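PDB 1W8S: fructose-bisphosphate aldolase class I from Thermoproteus tenax, which is a class I aldolase of the DeoC/LacD family, built on a TIM-barrel fold. Local coordinates for residues Val199-Phe213 with Ala225-Asp239. The protein carries 2 engineered substitutions. Numbering follows the deposited sequence.
Sequences VLMSGGPKTKTEEDF and ALGIAVGRNVWQRRD. With FBP (1,6-di-O-phosphono-beta-D-fructofuranose), chain O.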
ATOM      1  N   VAL E 199      32.394   2.877   9.772  1.00 14.56           N
ATOM      2  CA  VAL E 199      31.943   3.999   8.966  1.00 13.54           C
ATOM      3  C   VAL E 199      32.834   4.151   7.749  1.00 13.64           C
ATOM      4  O   VAL E 199      34.058   4.176   7.865  1.00 12.09           O
ATOM      5  CB  VAL E 199      32.007   5.333   9.772  1.00 13.71           C
ATOM      6  CG1 VAL E 199      31.795   6.557   8.862  1.00 13.63           C
ATOM      7  CG2 VAL E 199      30.966   5.355  10.860  1.00 12.77           C
ATOM      8  N   LEU E 200      32.182   4.258   6.602  1.00 13.79           N
ATOM      9  CA  LEU E 200      32.766   4.552   5.311  1.00 14.44           C
ATOM     10  C   LEU E 200      32.315   5.920   4.862  1.00 13.96           C
ATOM     11  O   LEU E 200      31.129   6.247   4.902  1.00 14.35           O
ATOM     12  CB  LEU E 200      32.298   3.525   4.287  1.00 14.46           C
ATOM     13  CG  LEU E 200      32.786   2.086   4.457  1.00 15.48           C
ATOM     14  CD1 LEU E 200      32.073   1.176   3.460  1.00 17.42           C
ATOM     15  CD2 LEU E 200      34.314   1.996   4.292  1.00 18.24           C
ATOM     16  N   MET E 201      33.257   6.733   4.436  1.00 15.02           N
ATOM     17  CA  MET E 201      32.958   8.065   3.932  1.00 15.32           C
ATOM     18  C   MET E 201      32.549   7.929   2.478  1.00 15.47           C
ATOM     19  O   MET E 201      33.243   7.301   1.691  1.00 15.95           O
ATOM     20  CB  MET E 201      34.212   8.950   4.026  1.00 15.51           C
ATOM     21  CG  MET E 201      34.135  10.299   3.277  1.00 17.79           C
ATOM     22  SD  MET E 201      35.448  10.487   2.024  1.00 19.94           S
ATOM     23  CE  MET E 201      35.180  12.169   1.529  1.00 20.43           C
ATOM     24  N   SER E 202      31.414   8.526   2.128  1.00 16.23           N
ATOM     25  CA  SER E 202      30.991   8.653   0.742  1.00 17.27           C
ATOM     26  C   SER E 202      31.851   9.708   0.064  1.00 16.85           C
ATOM     27  O   SER E 202      31.969  10.817   0.564  1.00 17.35           O
ATOM     28  CB  SER E 202      29.525   9.107   0.726  1.00 17.66           C
ATOM     29  OG  SER E 202      28.971   8.864  -0.546  1.00 22.49           O
ATOM     30  N   GLY E 203      32.453   9.380  -1.074  1.00 16.72           N
ATOM     31  CA  GLY E 203      33.399  10.277  -1.724  1.00 17.01           C
ATOM     32  C   GLY E 203      32.900  11.670  -2.067  1.00 17.06           C
ATOM     33  O   GLY E 203      33.614  12.657  -1.807  1.00 18.21           O
ATOM     34  N   GLY E 204      31.705  11.754  -2.656  1.00 16.87           N
ATOM     35  CA  GLY E 204      31.112  13.006  -3.101  1.00 17.15           C
ATOM     36  C   GLY E 204      31.556  13.442  -4.501  1.00 17.81           C
ATOM     37  O   GLY E 204      32.361  12.743  -5.152  1.00 17.77           O
ATOM     38  N   PRO E 205      31.062  14.603  -4.960  1.00 17.25           N
ATOM     39  CA  PRO E 205      31.474  15.175  -6.245  1.00 17.44           C
ATOM     40  C   PRO E 205      32.974  15.301  -6.359  1.00 16.98           C
ATOM     41  O   PRO E 205      33.638  15.525  -5.340  1.00 16.99           O
ATOM     42  CB  PRO E 205      30.844  16.586  -6.239  1.00 17.81           C
ATOM     43  CG  PRO E 205      29.668  16.447  -5.397  1.00 18.32           C
ATOM     44  CD  PRO E 205      30.085  15.469  -4.281  1.00 18.11           C
ATOM     45  N   LYS E 206      33.478  15.168  -7.584  1.00 16.92           N
ATOM     46  CA  LYS E 206      34.887  15.305  -7.892  1.00 17.28           C
ATOM     47  C   LYS E 206      35.363  16.647  -7.340  1.00 17.04           C
ATOM     48  O   LYS E 206      34.760  17.676  -7.618  1.00 16.44           O
ATOM     49  CB  LYS E 206      35.103  15.249  -9.417  1.00 17.75           C
ATOM     50  CG  LYS E 206      36.564  15.070  -9.873  1.00 19.28           C
ATOM     51  CD  LYS E 206      36.855  15.812 -11.202  1.00 23.34           C
ATOM     52  CE  LYS E 206      36.476  15.010 -12.428  1.00 24.89           C
ATOM     53  NZ  LYS E 206      37.219  15.468 -13.665  1.00 27.39           N
ATOM     54  N   THR E 207      36.438  16.623  -6.554  1.00 16.73           N
ATOM     55  CA  THR E 207      36.960  17.840  -5.945  1.00 16.59           C
ATOM     56  C   THR E 207      37.729  18.593  -7.010  1.00 17.40           C
ATOM     57  O   THR E 207      38.069  18.044  -8.051  1.00 16.85           O
ATOM     58  CB  THR E 207      37.891  17.522  -4.758  1.00 16.00           C
ATOM     59  OG1 THR E 207      38.911  16.605  -5.173  1.00 14.94           O
ATOM     60  CG2 THR E 207      37.164  16.784  -3.672  1.00 15.84           C
ATOM     61  N   LYS E 208      38.026  19.853  -6.718  1.00 18.54           N
ATOM     62  CA  LYS E 208      38.743  20.717  -7.649  1.00 19.18           C
ATOM     63  C   LYS E 208      40.162  20.220  -7.921  1.00 18.89           C
ATOM     64  O   LYS E 208      40.635  20.250  -9.058  1.00 18.88           O
ATOM     65  CB  LYS E 208      38.778  22.136  -7.087  1.00 20.05           C
ATOM     66  CG  LYS E 208      37.394  22.750  -6.922  1.00 22.69           C
ATOM     67  CD  LYS E 208      37.211  23.496  -5.576  1.00 26.71           C
ATOM     68  CE  LYS E 208      36.894  24.977  -5.809  1.00 28.60           C
ATOM     69  NZ  LYS E 208      35.556  25.174  -6.455  1.00 29.40           N
ATOM     70  N   THR E 209      40.848  19.776  -6.874  1.00 18.66           N
ATOM     71  CA  THR E 209      42.163  19.164  -7.033  1.00 17.85           C
ATOM     72  C   THR E 209      42.186  17.809  -6.352  1.00 17.54           C
ATOM     73  O   THR E 209      41.421  17.547  -5.427  1.00 15.47           O
ATOM     74  CB  THR E 209      43.262  20.026  -6.403  1.00 18.36           C
ATOM     75  OG1 THR E 209      43.051  20.097  -4.989  1.00 17.69           O
ATOM     76  CG2 THR E 209      43.195  21.475  -6.898  1.00 18.16           C
ATOM     77  N   GLU E 210      43.119  16.972  -6.788  1.00 17.39           N
ATOM     78  CA  GLU E 210      43.329  15.682  -6.148  1.00 17.47           C
ATOM     79  C   GLU E 210      43.721  15.890  -4.699  1.00 17.05           C
ATOM     80  O   GLU E 210      43.322  15.119  -3.837  1.00 16.40           O
ATOM     81  CB  GLU E 210      44.387  14.868  -6.911  1.00 17.53           C
ATOM     82  CG  GLU E 210      43.815  14.387  -8.237  1.00 17.77           C
ATOM     83  CD  GLU E 210      44.753  13.540  -9.056  1.00 19.28           C
ATOM     84  OE1 GLU E 210      45.958  13.449  -8.728  1.00 18.12           O
ATOM     85  OE2 GLU E 210      44.257  12.966 -10.047  1.00 20.29           O
ATOM     86  N   GLU E 211      44.473  16.957  -4.428  1.00 16.90           N
ATOM     87  CA  GLU E 211      44.923  17.217  -3.071  1.00 17.57           C
ATOM     88  C   GLU E 211      43.761  17.517  -2.124  1.00 16.49           C
ATOM     89  O   GLU E 211      43.820  17.147  -0.969  1.00 16.01           O
ATOM     90  CB  GLU E 211      45.961  18.355  -3.037  1.00 18.47           C
ATOM     91  CG  GLU E 211      46.793  18.391  -1.761  1.00 22.42           C
ATOM     92  CD  GLU E 211      47.639  17.136  -1.582  1.00 27.75           C
ATOM     93  OE1 GLU E 211      48.391  16.772  -2.531  1.00 31.70           O
ATOM     94  OE2 GLU E 211      47.553  16.517  -0.499  1.00 30.76           O
ATOM     95  N   ASP E 212      42.709  18.173  -2.613  1.00 16.47           N
ATOM     96  CA  ASP E 212      41.555  18.499  -1.790  1.00 15.91           C
ATOM     97  C   ASP E 212      40.940  17.178  -1.330  1.00 15.68           C
ATOM     98  O   ASP E 212      40.589  17.041  -0.175  1.00 14.87           O
ATOM     99  CB  ASP E 212      40.472  19.268  -2.553  1.00 16.34           C
ATOM    100  CG  ASP E 212      40.844  20.696  -2.881  1.00 17.92           C
ATOM    101  OD1 ASP E 212      41.707  21.309  -2.200  1.00 23.35           O
ATOM    102  OD2 ASP E 212      40.311  21.294  -3.841  1.00 19.85           O
ATOM    103  N   PHE E 213      40.793  16.220  -2.248  1.00 15.32           N
ATOM    104  CA  PHE E 213      40.238  14.915  -1.883  1.00 14.38           C
ATOM    105  C   PHE E 213      41.096  14.114  -0.903  1.00 14.59           C
ATOM    106  O   PHE E 213      40.580  13.511   0.033  1.00 14.12           O
ATOM    107  CB  PHE E 213      39.949  14.046  -3.103  1.00 13.83           C
ATOM    108  CG  PHE E 213      39.095  12.875  -2.767  1.00 12.60           C
ATOM    109  CD1 PHE E 213      37.814  13.070  -2.273  1.00 13.46           C
ATOM    110  CD2 PHE E 213      39.578  11.574  -2.879  1.00 12.53           C
ATOM    111  CE1 PHE E 213      37.005  11.973  -1.914  1.00 14.96           C
ATOM    112  CE2 PHE E 213      38.753  10.473  -2.520  1.00 10.15           C
ATOM    113  CZ  PHE E 213      37.506  10.679  -2.036  1.00 13.61           C
ATOM    114  N   ALA E 225      37.333   6.703  11.050  1.00 14.77           N
ATOM    115  CA  ALA E 225      36.522   5.906  10.121  1.00 14.43           C
ATOM    116  C   ALA E 225      37.281   4.694   9.557  1.00 14.18           C
ATOM    117  O   ALA E 225      38.532   4.663   9.509  1.00 14.42           O
ATOM    118  CB  ALA E 225      36.030   6.755   9.022  1.00 14.00           C
ATOM    119  N   LEU E 226      36.508   3.725   9.071  1.00 13.38           N
ATOM    120  CA  LEU E 226      37.067   2.537   8.462  1.00 13.44           C
ATOM    121  C   LEU E 226      37.714   2.825   7.115  1.00 12.62           C
ATOM    122  O   LEU E 226      38.626   2.127   6.708  1.00 11.03           O
ATOM    123  CB  LEU E 226      35.993   1.458   8.283  1.00 12.87           C
ATOM    124  CG  LEU E 226      36.477   0.147   7.679  1.00 13.74           C
ATOM    125  CD1 LEU E 226      37.446  -0.585   8.603  1.00 15.56           C
ATOM    126  CD2 LEU E 226      35.320  -0.719   7.337  1.00 13.60           C
ATOM    127  N   GLY E 227      37.223   3.834   6.418  1.00 12.64           N
ATOM    128  CA  GLY E 227      37.708   4.121   5.080  1.00 13.06           C
ATOM    129  C   GLY E 227      36.690   4.845   4.211  1.00 13.76           C
ATOM    130  O   GLY E 227      35.906   5.652   4.707  1.00 12.54           O
ATOM    131  N   ILE E 228      36.714   4.558   2.910  1.00 13.17           N
ATOM    132  CA  ILE E 228      35.954   5.351   1.976  1.00 13.67           C
ATOM    133  C   ILE E 228      35.212   4.468   0.979  1.00 13.60           C
ATOM    134  O   ILE E 228      35.665   3.373   0.671  1.00 13.21           O
ATOM    135  CB  ILE E 228      36.875   6.361   1.259  1.00 14.45           C
ATOM    136  CG1 ILE E 228      37.832   5.669   0.280  1.00 14.59           C
ATOM    137  CG2 ILE E 228      37.704   7.141   2.287  1.00 14.95           C
ATOM    138  CD1 ILE E 228      38.759   6.623  -0.454  1.00 15.53           C
ATOM    139  N   ALA E 229      34.062   4.964   0.523  1.00 12.66           N
ATOM    140  CA  ALA E 229      33.331   4.377  -0.575  1.00 12.71           C
ATOM    141  C   ALA E 229      33.312   5.481  -1.618  1.00 12.48           C
ATOM    142  O   ALA E 229      32.644   6.482  -1.431  1.00 11.94           O
ATOM    143  CB  ALA E 229      31.922   3.975  -0.146  1.00 14.43           C
ATOM    144  N   VAL E 230      34.122   5.325  -2.664  1.00 11.46           N
ATOM    145  CA  VAL E 230      34.449   6.415  -3.575  1.00 12.25           C
ATOM    146  C   VAL E 230      34.123   5.989  -5.010  1.00 12.29           C
ATOM    147  O   VAL E 230      34.428   4.877  -5.422  1.00 12.07           O
ATOM    148  CB  VAL E 230      35.969   6.795  -3.451  1.00 12.75           C
ATOM    149  CG1 VAL E 230      36.887   5.603  -3.728  1.00 13.88           C
ATOM    150  CG2 VAL E 230      36.354   7.986  -4.331  1.00 13.04           C
ATOM    151  N   GLY E 231      33.503   6.896  -5.762  1.00 12.98           N
ATOM    152  CA  GLY E 231      33.191   6.683  -7.152  1.00 12.52           C
ATOM    153  C   GLY E 231      33.807   7.782  -7.990  1.00 12.26           C
ATOM    154  O   GLY E 231      34.877   7.592  -8.560  1.00 11.10           O
ATOM    155  N   ARG E 232      33.167   8.946  -8.027  1.00 11.83           N
ATOM    156  CA  ARG E 232      33.568  10.012  -8.951  1.00 11.55           C
ATOM    157  C   ARG E 232      35.005  10.463  -8.772  1.00 11.19           C
ATOM    158  O   ARG E 232      35.715  10.685  -9.751  1.00 10.75           O
ATOM    159  CB  ARG E 232      32.629  11.214  -8.823  1.00 11.81           C
ATOM    160  CG  ARG E 232      31.193  10.901  -9.294  1.00 12.41           C
ATOM    161  CD  ARG E 232      30.197  11.975  -8.908  1.00 12.25           C
ATOM    162  NE  ARG E 232      29.750  11.703  -7.548  1.00 13.83           N
ATOM    163  CZ  ARG E 232      28.857  12.401  -6.911  1.00 14.87           C
ATOM    164  NH1 ARG E 232      28.271  13.429  -7.495  1.00 16.42           N
ATOM    165  NH2 ARG E 232      28.541  12.062  -5.673  1.00 16.08           N
ATOM    166  N   ASN E 233      35.455  10.602  -7.525  1.00 11.52           N
ATOM    167  CA  ASN E 233      36.826  11.090  -7.284  1.00 12.02           C
ATOM    168  C   ASN E 233      37.915  10.099  -7.708  1.00 12.34           C
ATOM    169  O   ASN E 233      39.089  10.453  -7.726  1.00 12.92           O
ATOM    170  CB  ASN E 233      37.018  11.503  -5.829  1.00 12.02           C
ATOM    171  CG  ASN E 233      36.603  12.916  -5.585  1.00 12.29           C
ATOM    172  OD1 ASN E 233      37.276  13.855  -6.043  1.00 12.61           O
ATOM    173  ND2 ASN E 233      35.457  13.096  -4.943  1.00 11.71           N
ATOM    174  N   VAL E 234      37.530   8.874  -8.049  1.00 12.42           N
ATOM    175  CA  VAL E 234      38.405   7.962  -8.766  1.00 13.36           C
ATOM    176  C   VAL E 234      38.052   7.926 -10.267  1.00 13.81           C
ATOM    177  O   VAL E 234      38.845   8.351 -11.083  1.00 13.89           O
ATOM    178  CB  VAL E 234      38.422   6.546  -8.126  1.00 13.63           C
ATOM    179  CG1 VAL E 234      39.218   5.555  -8.973  1.00 12.54           C
ATOM    180  CG2 VAL E 234      39.048   6.626  -6.732  1.00 15.09           C
ATOM    181  N   TRP E 235      36.877   7.427 -10.644  1.00 14.25           N
ATOM    182  CA  TRP E 235      36.649   7.136 -12.075  1.00 14.05           C
ATOM    183  C   TRP E 235      36.218   8.293 -12.959  1.00 14.91           C
ATOM    184  O   TRP E 235      36.192   8.134 -14.181  1.00 14.33           O
ATOM    185  CB  TRP E 235      35.770   5.904 -12.299  1.00 14.41           C
ATOM    186  CG  TRP E 235      34.516   5.874 -11.554  1.00 13.60           C
ATOM    187  CD1 TRP E 235      34.196   5.055 -10.519  1.00 14.35           C
ATOM    188  CD2 TRP E 235      33.365   6.676 -11.800  1.00 13.60           C
ATOM    189  NE1 TRP E 235      32.911   5.306 -10.091  1.00 12.42           N
ATOM    190  CE2 TRP E 235      32.378   6.295 -10.869  1.00 12.22           C
ATOM    191  CE3 TRP E 235      33.064   7.698 -12.705  1.00 14.29           C
ATOM    192  CZ2 TRP E 235      31.144   6.906 -10.804  1.00 11.82           C
ATOM    193  CZ3 TRP E 235      31.806   8.271 -12.654  1.00 12.69           C
ATOM    194  CH2 TRP E 235      30.886   7.894 -11.711  1.00 13.18           C
ATOM    195  N   GLN E 236      35.920   9.459 -12.385  1.00 15.97           N
ATOM    196  CA  GLN E 236      35.767  10.666 -13.220  1.00 17.95           C
ATOM    197  C   GLN E 236      37.112  11.311 -13.576  1.00 18.16           C
ATOM    198  O   GLN E 236      37.127  12.313 -14.294  1.00 18.31           O
ATOM    199  CB  GLN E 236      34.883  11.738 -12.569  1.00 18.21           C
ATOM    200  CG  GLN E 236      33.398  11.505 -12.706  1.00 21.83           C
ATOM    201  CD  GLN E 236      32.560  12.758 -12.396  1.00 23.16           C
ATOM    202  OE1 GLN E 236      32.763  13.425 -11.377  1.00 21.11           O
ATOM    203  NE2 GLN E 236      31.608  13.051 -13.270  1.00 28.33           N
ATOM    204  N   ARG E 237      38.221  10.767 -13.058  1.00 18.47           N
ATOM    205  CA  ARG E 237      39.564  11.247 -13.403  1.00 18.72           C
ATOM    206  C   ARG E 237      40.173  10.453 -14.549  1.00 19.10           C
ATOM    207  O   ARG E 237      40.088   9.240 -14.577  1.00 18.49           O
ATOM    208  CB  ARG E 237      40.485  11.172 -12.193  1.00 18.90           C
ATOM    209  CG  ARG E 237      39.941  11.922 -11.022  1.00 20.05           C
ATOM    210  CD  ARG E 237      40.842  11.925  -9.814  1.00 22.15           C
ATOM    211  NE  ARG E 237      40.268  12.718  -8.718  1.00 23.10           N
ATOM    212  CZ  ARG E 237      40.183  14.036  -8.726  1.00 23.45           C
ATOM    213  NH1 ARG E 237      40.646  14.725  -9.753  1.00 23.19           N
ATOM    214  NH2 ARG E 237      39.629  14.680  -7.698  1.00 23.59           N
ATOM    215  N   ARG E 238      40.797  11.149 -15.496  1.00 20.04           N
ATOM    216  CA  ARG E 238      41.491  10.480 -16.595  1.00 20.76           C
ATOM    217  C   ARG E 238      42.738   9.749 -16.089  1.00 20.10           C
ATOM    218  O   ARG E 238      43.164   8.767 -16.703  1.00 19.52           O
ATOM    219  CB  ARG E 238      41.859  11.474 -17.693  1.00 21.93           C
ATOM    220  CG  ARG E 238      40.681  11.848 -18.606  1.00 25.15           C
ATOM    221  CD  ARG E 238      40.888  13.189 -19.325  1.00 30.38           C
ATOM    222  NE  ARG E 238      41.212  14.240 -18.350  1.00 34.85           N
ATOM    223  CZ  ARG E 238      42.005  15.297 -18.559  1.00 37.07           C
ATOM    224  NH1 ARG E 238      42.580  15.514 -19.749  1.00 37.17           N
ATOM    225  NH2 ARG E 238      42.210  16.154 -17.556  1.00 38.28           N
ATOM    226  N   ASP E 239      43.292  10.218 -14.965  1.00 19.18           N
ATOM    227  CA  ASP E 239      44.371   9.502 -14.259  1.00 18.66           C
ATOM    228  C   ASP E 239      43.808   8.622 -13.122  1.00 17.72           C
ATOM    229  O   ASP E 239      44.368   8.566 -12.016  1.00 16.59           O
ATOM    230  CB  ASP E 239      45.457  10.486 -13.749  1.00 19.04           C
ATOM    231  CG  ASP E 239      44.967  11.393 -12.594  1.00 19.43           C
ATOM    232  OD1 ASP E 239      43.767  11.760 -12.571  1.00 19.07           O
ATOM    233  OD2 ASP E 239      45.719  11.797 -11.671  1.00 18.79           O
TER
HETATM  234  P1  FBP O 270      30.795   9.094  -4.922  1.00 16.68           P
HETATM  235  O1P FBP O 270      30.855   9.330  -6.380  1.00 16.25           O
HETATM  236  O2P FBP O 270      32.176   8.942  -4.215  1.00 14.16           O
HETATM  237  O3P FBP O 270      30.027  10.176  -4.156  1.00 15.13           O
HETATM  238  O1  FBP O 270      30.035   7.706  -4.728  1.00 15.99           O
HETATM  239  C1  FBP O 270      29.694   7.235  -3.442  1.00 20.84           C
HETATM  240  C2  FBP O 270      28.169   7.287  -3.277  1.00 24.86           C
HETATM  241  O2  FBP O 270      27.804   6.883  -1.938  1.00 26.06           O
HETATM  242  C3  FBP O 270      27.401   6.426  -4.289  1.00 24.70           C
HETATM  243  O3  FBP O 270      27.368   5.039  -3.993  1.00 25.41           O
HETATM  244  C4  FBP O 270      26.025   7.088  -4.238  1.00 26.46           C
HETATM  245  O4  FBP O 270      25.213   6.883  -5.382  1.00 28.33           O
HETATM  246  C5  FBP O 270      26.403   8.559  -4.131  1.00 28.64           C
HETATM  247  O5  FBP O 270      27.668   8.614  -3.449  1.00 27.88           O
HETATM  248  C6  FBP O 270      25.327   9.335  -3.382  1.00 30.90           C
HETATM  249  O6  FBP O 270      25.760  10.674  -3.214  1.00 34.26           O
HETATM  250  P2  FBP O 270      24.863  11.914  -3.739  1.00 35.66           P
HETATM  251  O4P FBP O 270      25.831  12.958  -4.244  1.00 34.36           O
HETATM  252  O5P FBP O 270      23.863  11.419  -4.786  1.00 31.87           O
HETATM  253  O6P FBP O 270      24.156  12.603  -2.558  1.00 29.44           O
HETATM  254  O   HOH W   1      33.837  10.504  -5.135  1.00 25.56           O
HETATM  255  O   HOH W   2      31.618  15.122  -9.838  1.00 25.37           O
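With chi1 at -166°, CG of Phe-213 stands anti to the backbone N, which turns one face of the ring to Asn-233. Asn-233 CB sits 3.7 Å from the ring centroid, almost on the ring normal, in a CH-pi contact. The setting is a beta-alpha-beta unit of the TIM barrel: strand 199-202, helix 210-222 and strand 227-230. The two strands are parallel neighbours, bonded from Met-201 N to Gly-227 O and from Ala-229 N to Met-201 O. Beyond the strands, Asn-233 uses both ends of its amide. Its OD1 accepts from Thr-207 N at 2.9 Å and, within its own segment, from Arg-237 NH2. Its ND2 donates to Pro-205 O from above that carbonyl plane, off the lone pairs, and the bond is somewhat bent (148°). Arg-237 NE also donates to the backbone O of Asn-233, so the arginine grips this residue side-on, and its NH2 bond to OD1 helps hold the amide in place. The guanidinium is sandwiched between Glu-210 CG on one face and Lys-206 CG on the other. Further out, Glu-210 OE2 and Asp-239 OD2 are 2.5 Å apart in nearly coplanar carboxylates, so one acid probably carries a proton.

At the strand ends the two segments share one phosphate of FBP. Gly-204 N reaches O3P at 2.7 Å, and Gly-231 N reaches O2P. The backbone around Pro-205 N covers one face of the Arg-232 guanidinium. A bend at chi3 (-85°) turns that group to the phosphate: Arg-232 NE meets FBP O1P at 2.9 Å and NH2 meets O3P at 2.8 Å. A water donates to both FBP O2P and Gly-204 O, and accepts from Asn-233 N and ND2.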